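Exonuclease mut-7 homolog (Aedes aegypti, PDB 7JW2) probably trims the 3' ends of Argonaute-bound microRNAs as a magnesium-dependent 3'-5' exoribonuclease, this chain being its exonuclease domain. Local coordinates at residues 61-66 against 184-189; 50-55 against 175-180; 23-28 against 81-86. One frame throughout, in Å; residues are numbered along the deposited sequence.

Contact 1 of 3, residues 61-66 against 184-189; sequences VYMIDV and YAALDA
Met63 lays its sulfur against the methyls of Ala185 and Ala186 and the backbone N of Ala186. This is the tight part of the contact. Its SD lies 3.8 Å from Ala186 CB and equally close to Ala186 N. Ala185 CB is a little further, 4.1 Å from Met63 SD. The chain of Met63 runs out extended from the strand and bends only at its last torsion (chi3 -71°), which turns the terminal methyl aside and leaves the sulfur facing the helix. Val61, two residues back along the strand, adds a second point. Its CG1 packs on Ala186 CB at 3.8 Å, so the methyl of Ala186 touches both a valine branch and a sulfur. The packing of the side chains is apolar, and all four touching residues are buried.

Away from this patch the two segments part. Ala189 CB points toward the strand, but stays 4.9 Å from it. The strand end at Asp65 and Val66 has left the helix altogether, and Asp65 instead pairs with Arg175. The short axes come within 8.6 Å at an angle of 122°, and the small alanines are consistent with this close approach. On the helix, Tyr184 and Asp188 have the spacing of the YxxxD motif of DEDDy exonucleases. Helix 179-205 covering one face of the mixed sheet is typical of the RNase H-like exonuclease fold.

Contact 2 of 3, residues 50-55 against 175-180; sequences VSLIQL and RPLRKE
The guanidinium of Arg175 meets Ser51 with its edge, while Leu177 CD1 lies over one of its faces. Leu177 CD1 sits 3.8 Å above the guanidinium plane, displaced toward the rim. At the edge, Arg175 NH2 donates to Ser51 OG over 3.0 Å. The bond is nearly straight, with an N-H...O angle of 168°, and the oxygen is only 6° out of the guanidinium plane. Ser51 presents its hydroxyl because OG stands anti to the backbone N (chi1 171°). Leu52 CD2 comes to the same guanidinium obliquely, 4.1 Å from Arg175 NH2.

Beside this polar pair is a small apolar one. Leu52 and Leu177 meet end-on through their methyls, with Leu52 CD1 3.7 Å from Leu177 CD1. Leu177 CD1 thus packs on both the leucine and the arginine.

Several bonds fix the rotation of the guanidinium. NE forms a salt bridge with Asp65 OD2, and NH1 bonds to the carbonyl oxygen of Trp172. Trp172 O also accepts from Ser51 OG, so it links again two residues already joined through Arg175 NH2. The negative charge of Asp65 probably favours this placement of the arginine.

Ser51 and Leu52 form a classic beta bulge opposite Glu39, where strand 50-56 meets strand 33-40. Strand 61-65 flanks strand 50-56 on its other side. Residues 175-178 lead into helix 179-205, and Met67 and Val68 of short helix 66-69 touch the side chain of Arg175.

Contact 3 of 3, residues 23-28 against 81-86; sequences AMLSDL and KNVFNR
Leu25 swings CG anti to its own backbone nitrogen (chi1 -163°), and this carries CD1 across to Asn82 and Val83. Val83 turns CG2 anti to its carbonyl carbon, and that branch does the touching from the other helix. Leu25 CD1 and Val83 CG2 lie 4.1 Å apart, their side chains running opposite ways. Val83 CG2 also rests on the CB of Leu28, at 3.8 Å, so one methyl meets residues a helical turn apart. Leu25 CD1 touches the stem of Asn82 as well, 4.2 Å from its CB.

Helices 18-28 and 73-84 pack here side by side over one face of the central sheet. It is the face from which Tyr62 and Ile64 project, opposite helix 179-205, and the result is the layered helix-sheet-helix build of RNase H-like exonucleases. Leu28 and Phe84 both reach down to Leu55 of the sheet.

Helix 73-84 ends in a wider pi-type turn. Arg86 folds back over this end and donates from NH1 to Asn82 O at 2.9 Å. The oxygen is almost in the guanidinium plane, but the donor is tilted 34° from the carbonyl plane. Arg86 NH1 bonds to Cys29 O too, joining the ends of both helices, and NH2 forms a salt bridge with Asp88 OD2. Asn82 OD1 takes a bond from Lys18 of the second subunit, and ND2 bonds to Ala78 O. Leu25 packs on Tyr22 of that subunit.

Overall arrangement
Contacts 1 and 2 have centres about 7 Å apart. Contact 1 uses helix 179-205 and contact 2 the turn leading into it. Their antiparallel strands are joined by a probable bond from Ile64 N to Ile53 O of 2.7 Å. Gln54 NE2 bonds both Ala185 O and Glu39 OE1. Glu39 probably belongs to the active site, as in DEDDy relatives. Tyr184 and Asp188, the YxxxD-like pair, lie on the same helix, Tyr184 pointing away from the strand. Contact 3 lies across the sheet, by the second subunit, its centre about 15 Å from contact 1 and 20 Å from contact 2. Tyr62 OH lies 2.6 Å from Asp27 OD2, and Leu55 CD1 meets Leu28 CD1 at 3.5 Å.

Contact 1 of 3, residues 61-66 against 184-189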
loop_
_atom_site.group_PDB
_atom_site.type_symbol
_atom_site.label_atom_id
_atom_site.label_comp_id
_atom_site.label_asym_id
_atom_site.label_seq_id
_atom_site.Cartn_x
_atom_site.Cartn_y
_atom_site.Cartn_z
ATOM N N VAL A 61 7.745 7.600 -12.409
ATOM C CA VAL A 61 7.504 8.822 -11.655
ATOM C C VAL A 61 6.063 8.812 -11.178
ATOM O O VAL A 61 5.146 8.557 -11.969
ATOM C CB VAL A 61 7.787 10.086 -12.483
ATOM C CG1 VAL A 61 7.582 11.312 -11.616
ATOM C CG2 VAL A 61 9.214 10.054 -13.021
ATOM N N TYR A 62 5.872 9.063 -9.886
ATOM C CA TYR A 62 4.554 9.154 -9.274
ATOM C C TYR A 62 4.273 10.593 -8.877
ATOM O O TYR A 62 5.122 11.263 -8.288
ATOM C CB TYR A 62 4.479 8.254 -8.041
ATOM C CG TYR A 62 4.748 6.801 -8.335
ATOM C CD1 TYR A 62 6.032 6.271 -8.226
ATOM C CD2 TYR A 62 3.727 5.948 -8.722
ATOM C CE1 TYR A 62 6.277 4.936 -8.486
ATOM C CE2 TYR A 62 3.970 4.617 -8.990
ATOM C CZ TYR A 62 5.248 4.122 -8.876
ATOM O OH TYR A 62 5.495 2.794 -9.141
ATOM N N MET A 63 3.071 11.066 -9.171
ATOM C CA MET A 63 2.680 12.425 -8.812
ATOM C C MET A 63 1.443 12.328 -7.939
ATOM O O MET A 63 0.356 12.029 -8.450
ATOM C CB MET A 63 2.423 13.260 -10.060
ATOM C CG MET A 63 3.681 13.357 -10.900
ATOM S SD MET A 63 3.485 14.369 -12.367
ATOM C CE MET A 63 2.445 13.337 -13.361
ATOM N N ILE A 64 1.610 12.542 -6.631
ATOM C CA ILE A 64 0.482 12.471 -5.704
ATOM C C ILE A 64 -0.325 13.758 -5.824
ATOM O O ILE A 64 0.188 14.846 -5.525
ATOM C CB ILE A 64 0.943 12.267 -4.254
ATOM C CG1 ILE A 64 1.882 11.062 -4.114
ATOM C CG2 ILE A 64 -0.294 12.141 -3.317
ATOM C CD1 ILE A 64 2.639 11.098 -2.794
ATOM N N ASP A 65 -1.591 13.632 -6.243
ATOM C CA ASP A 65 -2.498 14.778 -6.346
ATOM C C ASP A 65 -3.118 14.983 -4.972
ATOM O O ASP A 65 -4.059 14.277 -4.585
ATOM C CB ASP A 65 -3.561 14.558 -7.413
ATOM C CG ASP A 65 -4.396 15.795 -7.647
ATOM O OD1 ASP A 65 -4.497 16.614 -6.719
ATOM O OD2 ASP A 65 -4.919 15.945 -8.762
ATOM N N VAL A 66 -2.558 15.922 -4.212
ATOM C CA VAL A 66 -2.997 16.103 -2.837
ATOM C C VAL A 66 -4.387 16.715 -2.802
ATOM O O VAL A 66 -5.157 16.476 -1.866
ATOM C CB VAL A 66 -1.966 16.955 -2.075
ATOM C CG1 VAL A 66 -2.442 17.257 -0.661
ATOM C CG2 VAL A 66 -0.607 16.219 -2.042
ATOM N N TYR A 184 6.180 19.042 -16.569
ATOM C CA TYR A 184 7.143 19.792 -15.774
ATOM C C TYR A 184 7.292 19.184 -14.382
ATOM O O TYR A 184 8.412 19.036 -13.880
ATOM C CB TYR A 184 6.718 21.268 -15.689
ATOM C CG TYR A 184 7.448 22.032 -14.613
ATOM C CD1 TYR A 184 8.697 22.600 -14.855
ATOM C CD2 TYR A 184 6.920 22.140 -13.332
ATOM C CE1 TYR A 184 9.388 23.275 -13.857
ATOM C CE2 TYR A 184 7.596 22.807 -12.335
ATOM C CZ TYR A 184 8.833 23.362 -12.595
ATOM O OH TYR A 184 9.502 24.028 -11.602
ATOM N N ALA A 185 6.175 18.833 -13.745
ATOM C CA ALA A 185 6.241 18.307 -12.384
ATOM C C ALA A 185 6.983 16.980 -12.337
ATOM O O ALA A 185 7.777 16.738 -11.416
ATOM C CB ALA A 185 4.825 18.165 -11.806
ATOM N N ALA A 186 6.720 16.097 -13.302
ATOM C CA ALA A 186 7.374 14.793 -13.278
ATOM C C ALA A 186 8.871 14.937 -13.523
ATOM O O ALA A 186 9.686 14.283 -12.853
ATOM C CB ALA A 186 6.727 13.869 -14.310
ATOM N N LEU A 187 9.255 15.772 -14.481
ATOM C CA LEU A 187 10.668 15.951 -14.767
ATOM C C LEU A 187 11.399 16.655 -13.630
ATOM O O LEU A 187 12.602 16.429 -13.443
ATOM C CB LEU A 187 10.830 16.716 -16.081
ATOM C CG LEU A 187 12.262 16.830 -16.605
ATOM C CD1 LEU A 187 12.909 15.458 -16.771
ATOM C CD2 LEU A 187 12.255 17.597 -17.924
ATOM N N ASP A 188 10.711 17.500 -12.845
ATOM C CA ASP A 188 11.428 18.224 -11.803
ATOM C C ASP A 188 11.930 17.268 -10.726
ATOM O O ASP A 188 12.958 17.532 -10.099
ATOM C CB ASP A 188 10.565 19.341 -11.205
ATOM C CG ASP A 188 11.313 20.677 -11.149
ATOM O OD1 ASP A 188 11.815 21.134 -12.206
ATOM O OD2 ASP A 188 11.421 21.256 -10.047
ATOM N N ALA A 189 11.230 16.150 -10.521
ATOM C CA ALA A 189 11.755 15.109 -9.644
ATOM C C ALA A 189 12.773 14.226 -10.370
ATOM O O ALA A 189 13.864 13.971 -9.842
ATOM C CB ALA A 189 10.601 14.276 -9.075
#

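Contact 2 of 3, residues 50-55 against 175-180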
loop_
_atom_site.group_PDB
_atom_site.type_symbol
_atom_site.label_atom_id
_atom_site.label_comp_id
_atom_site.label_asym_id
_atom_site.label_seq_id
_atom_site.Cartn_x
_atom_site.Cartn_y
_atom_site.Cartn_z
ATOM N N VAL A 50 -0.407 22.306 -0.411
ATOM C CA VAL A 50 0.259 21.463 -1.401
ATOM C C VAL A 50 -0.700 21.104 -2.526
ATOM O O VAL A 50 -1.855 20.725 -2.285
ATOM C CB VAL A 50 0.798 20.178 -0.746
ATOM C CG1 VAL A 50 1.619 19.361 -1.762
ATOM C CG2 VAL A 50 1.645 20.512 0.456
ATOM N N SER A 51 -0.206 21.173 -3.767
ATOM C CA SER A 51 -0.937 20.649 -4.915
ATOM C C SER A 51 -0.473 19.246 -5.297
ATOM O O SER A 51 -1.295 18.328 -5.389
ATOM C CB SER A 51 -0.798 21.608 -6.111
ATOM O OG SER A 51 -1.324 21.024 -7.290
ATOM N N LEU A 52 0.835 19.071 -5.508
ATOM C CA LEU A 52 1.426 17.809 -5.936
ATOM C C LEU A 52 2.647 17.508 -5.090
ATOM O O LEU A 52 3.354 18.422 -4.669
ATOM C CB LEU A 52 1.881 17.848 -7.408
ATOM C CG LEU A 52 0.834 18.043 -8.504
ATOM C CD1 LEU A 52 1.538 18.105 -9.852
ATOM C CD2 LEU A 52 -0.186 16.919 -8.492
ATOM N N ILE A 53 2.883 16.215 -4.847
ATOM C CA ILE A 53 4.182 15.705 -4.405
ATOM C C ILE A 53 4.640 14.671 -5.423
ATOM O O ILE A 53 3.881 13.754 -5.765
ATOM C CB ILE A 53 4.109 15.106 -2.992
ATOM C CG1 ILE A 53 3.788 16.211 -1.981
ATOM C CG2 ILE A 53 5.450 14.448 -2.637
ATOM C CD1 ILE A 53 3.409 15.670 -0.627
ATOM N N GLN A 54 5.860 14.830 -5.934
ATOM C CA GLN A 54 6.368 13.973 -7.000
ATOM C C GLN A 54 7.504 13.102 -6.471
ATOM O O GLN A 54 8.445 13.616 -5.859
ATOM C CB GLN A 54 6.854 14.780 -8.213
ATOM C CG GLN A 54 5.858 15.785 -8.812
ATOM C CD GLN A 54 6.056 17.194 -8.280
ATOM O OE1 GLN A 54 5.331 17.627 -7.382
ATOM N NE2 GLN A 54 7.025 17.917 -8.839
ATOM N N LEU A 55 7.397 11.796 -6.709
ATOM C CA LEU A 55 8.392 10.819 -6.273
ATOM C C LEU A 55 8.858 10.025 -7.480
ATOM O O LEU A 55 8.046 9.357 -8.129
ATOM C CB LEU A 55 7.812 9.881 -5.211
ATOM C CG LEU A 55 7.112 10.595 -4.053
ATOM C CD1 LEU A 55 6.415 9.628 -3.101
ATOM C CD2 LEU A 55 8.080 11.492 -3.295
ATOM N N ARG A 175 -7.739 22.348 -11.752
ATOM C CA ARG A 175 -7.979 20.941 -12.024
ATOM C C ARG A 175 -8.957 20.815 -13.185
ATOM O O ARG A 175 -9.988 21.515 -13.206
ATOM C CB ARG A 175 -8.518 20.217 -10.784
ATOM C CG ARG A 175 -7.486 19.966 -9.670
ATOM C CD ARG A 175 -6.338 19.091 -10.160
ATOM N NE ARG A 175 -5.389 18.732 -9.102
ATOM C CZ ARG A 175 -4.402 19.530 -8.700
ATOM N NH1 ARG A 175 -4.267 20.736 -9.248
ATOM N NH2 ARG A 175 -3.557 19.137 -7.754
ATOM N N PRO A 176 -8.675 19.953 -14.179
ATOM C CA PRO A 176 -7.427 19.168 -14.243
ATOM C C PRO A 176 -6.213 20.017 -14.571
ATOM O O PRO A 176 -6.312 21.095 -15.152
ATOM C CB PRO A 176 -7.686 18.169 -15.374
ATOM C CG PRO A 176 -8.778 18.792 -16.191
ATOM C CD PRO A 176 -9.621 19.586 -15.247
ATOM N N LEU A 177 -5.046 19.530 -14.171
ATOM C CA LEU A 177 -3.822 20.173 -14.596
ATOM C C LEU A 177 -3.612 19.948 -16.091
ATOM O O LEU A 177 -4.062 18.952 -16.665
ATOM C CB LEU A 177 -2.633 19.631 -13.796
ATOM C CG LEU A 177 -2.621 19.984 -12.301
ATOM C CD1 LEU A 177 -1.668 19.062 -11.532
ATOM C CD2 LEU A 177 -2.252 21.441 -12.082
ATOM N N ARG A 178 -2.917 20.884 -16.721
ATOM C CA ARG A 178 -2.607 20.750 -18.136
ATOM C C ARG A 178 -1.451 19.779 -18.319
ATOM O O ARG A 178 -0.615 19.609 -17.429
ATOM C CB ARG A 178 -2.238 22.100 -18.751
ATOM C CG ARG A 178 -3.309 23.177 -18.663
ATOM C CD ARG A 178 -2.773 24.472 -19.234
ATOM N NE ARG A 178 -2.546 25.477 -18.201
ATOM C CZ ARG A 178 -1.350 25.872 -17.772
ATOM N NH1 ARG A 178 -0.225 25.338 -18.272
ATOM N NH2 ARG A 178 -1.280 26.803 -16.828
ATOM N N LYS A 179 -1.394 19.153 -19.500
ATOM C CA LYS A 179 -0.341 18.174 -19.747
ATOM C C LYS A 179 1.046 18.784 -19.588
ATOM O O LYS A 179 1.970 18.106 -19.126
ATOM C CB LYS A 179 -0.505 17.548 -21.135
ATOM C CG LYS A 179 -0.430 18.501 -22.305
ATOM C CD LYS A 179 -0.674 17.740 -23.607
ATOM C CE LYS A 179 0.032 18.389 -24.785
ATOM N NZ LYS A 179 -0.816 19.436 -25.404
ATOM N N GLU A 180 1.211 20.064 -19.924
ATOM C CA GLU A 180 2.518 20.695 -19.772
ATOM C C GLU A 180 2.891 20.857 -18.303
ATOM O O GLU A 180 4.081 20.792 -17.958
ATOM C CB GLU A 180 2.530 22.052 -20.483
ATOM C CG GLU A 180 2.322 21.965 -21.992
ATOM C CD GLU A 180 0.851 21.854 -22.390
ATOM O OE1 GLU A 180 0.577 21.525 -23.568
ATOM O OE2 GLU A 180 -0.032 22.089 -21.531
#

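Contact 3 of 3, residues 23-28 against 81-86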
loop_
_atom_site.group_PDB
_atom_site.type_symbol
_atom_site.label_atom_id
_atom_site.label_comp_id
_atom_site.label_asym_id
_atom_site.label_seq_id
_atom_site.Cartn_x
_atom_site.Cartn_y
_atom_site.Cartn_z
ATOM N N ALA A 23 -0.505 1.278 -4.436
ATOM C CA ALA A 23 0.305 0.681 -5.495
ATOM C C ALA A 23 1.650 1.391 -5.608
ATOM O O ALA A 23 2.701 0.746 -5.772
ATOM C CB ALA A 23 -0.444 0.731 -6.829
ATOM N N MET A 24 1.641 2.719 -5.492
ATOM C CA MET A 24 2.889 3.481 -5.440
ATOM C C MET A 24 3.747 3.048 -4.254
ATOM O O MET A 24 4.956 2.812 -4.399
ATOM C CB MET A 24 2.572 4.977 -5.359
ATOM C CG MET A 24 3.798 5.830 -5.048
ATOM S SD MET A 24 3.310 7.518 -4.606
ATOM C CE MET A 24 2.779 7.246 -2.898
ATOM N N LEU A 25 3.146 2.960 -3.064
ATOM C CA LEU A 25 3.901 2.582 -1.872
ATOM C C LEU A 25 4.523 1.205 -2.040
ATOM O O LEU A 25 5.650 0.964 -1.600
ATOM C CB LEU A 25 2.999 2.611 -0.635
ATOM C CG LEU A 25 3.738 2.627 0.708
ATOM C CD1 LEU A 25 4.609 3.887 0.782
ATOM C CD2 LEU A 25 2.762 2.607 1.875
ATOM N N SER A 26 3.806 0.289 -2.688
ATOM C CA SER A 26 4.336 -1.049 -2.926
ATOM C C SER A 26 5.650 -1.001 -3.697
ATOM O O SER A 26 6.595 -1.734 -3.374
ATOM C CB SER A 26 3.303 -1.879 -3.685
ATOM O OG SER A 26 3.843 -3.130 -4.066
ATOM N N ASP A 27 5.728 -0.147 -4.719
ATOM C CA ASP A 27 6.966 0.013 -5.479
ATOM C C ASP A 27 8.026 0.719 -4.642
ATOM O O ASP A 27 9.154 0.226 -4.500
ATOM C CB ASP A 27 6.666 0.789 -6.767
ATOM C CG ASP A 27 7.912 1.107 -7.583
ATOM O OD1 ASP A 27 8.970 0.477 -7.370
ATOM O OD2 ASP A 27 7.828 1.992 -8.463
ATOM N N LEU A 28 7.673 1.854 -4.041
ATOM C CA LEU A 28 8.683 2.708 -3.422
ATOM C C LEU A 28 9.302 2.085 -2.181
ATOM O O LEU A 28 10.479 2.349 -1.888
ATOM C CB LEU A 28 8.092 4.067 -3.058
ATOM C CG LEU A 28 7.624 4.882 -4.249
ATOM C CD1 LEU A 28 7.139 6.245 -3.774
ATOM C CD2 LEU A 28 8.729 5.060 -5.282
ATOM N N LYS A 81 6.885 6.725 6.967
ATOM C CA LYS A 81 7.606 5.628 7.600
ATOM C C LYS A 81 8.322 4.752 6.580
ATOM O O LYS A 81 9.442 4.286 6.835
ATOM C CB LYS A 81 6.641 4.789 8.423
ATOM C CG LYS A 81 7.224 3.462 8.856
ATOM C CD LYS A 81 6.273 2.782 9.785
ATOM C CE LYS A 81 6.905 1.582 10.437
ATOM N NZ LYS A 81 5.795 0.775 10.986
ATOM N N ASN A 82 7.692 4.477 5.442
ATOM C CA ASN A 82 8.200 3.457 4.537
ATOM C C ASN A 82 9.054 4.020 3.412
ATOM O O ASN A 82 9.638 3.233 2.647
ATOM C CB ASN A 82 7.046 2.632 3.980
ATOM C CG ASN A 82 6.435 1.745 5.035
ATOM O OD1 ASN A 82 7.044 0.758 5.448
ATOM N ND2 ASN A 82 5.242 2.101 5.506
ATOM N N VAL A 83 9.196 5.347 3.327
ATOM C CA VAL A 83 10.041 5.974 2.312
ATOM C C VAL A 83 10.939 7.040 2.936
ATOM O O VAL A 83 12.168 6.948 2.861
ATOM C CB VAL A 83 9.192 6.573 1.172
ATOM C CG1 VAL A 83 10.067 7.343 0.182
ATOM C CG2 VAL A 83 8.413 5.465 0.455
ATOM N N PHE A 84 10.351 8.070 3.549
ATOM C CA PHE A 84 11.148 9.254 3.861
ATOM C C PHE A 84 11.997 9.094 5.113
ATOM O O PHE A 84 13.169 9.501 5.120
ATOM C CB PHE A 84 10.247 10.475 3.976
ATOM C CG PHE A 84 9.872 11.033 2.658
ATOM C CD1 PHE A 84 8.876 10.432 1.905
ATOM C CD2 PHE A 84 10.564 12.110 2.127
ATOM C CE1 PHE A 84 8.537 10.925 0.660
ATOM C CE2 PHE A 84 10.233 12.614 0.887
ATOM C CZ PHE A 84 9.219 12.022 0.144
ATOM N N ASN A 85 11.445 8.521 6.176
ATOM C CA ASN A 85 12.161 8.414 7.448
ATOM C C ASN A 85 12.896 7.097 7.587
ATOM O O ASN A 85 12.883 6.467 8.651
ATOM C CB ASN A 85 11.184 8.614 8.602
ATOM C CG ASN A 85 10.608 10.008 8.633
ATOM O OD1 ASN A 85 11.221 10.957 8.139
ATOM N ND2 ASN A 85 9.423 10.141 9.210
ATOM N N ARG A 86 13.514 6.646 6.507
ATOM C CA ARG A 86 14.289 5.417 6.482
ATOM C C ARG A 86 15.730 5.746 6.133
ATOM O O ARG A 86 15.992 6.387 5.110
ATOM C CB ARG A 86 13.724 4.446 5.459
ATOM C CG ARG A 86 12.439 3.812 5.864
ATOM C CD ARG A 86 11.958 2.924 4.759
ATOM N NE ARG A 86 12.922 1.871 4.447
ATOM C CZ ARG A 86 12.770 1.028 3.436
ATOM N NH1 ARG A 86 11.709 1.140 2.646
ATOM N NH2 ARG A 86 13.675 0.084 3.208
#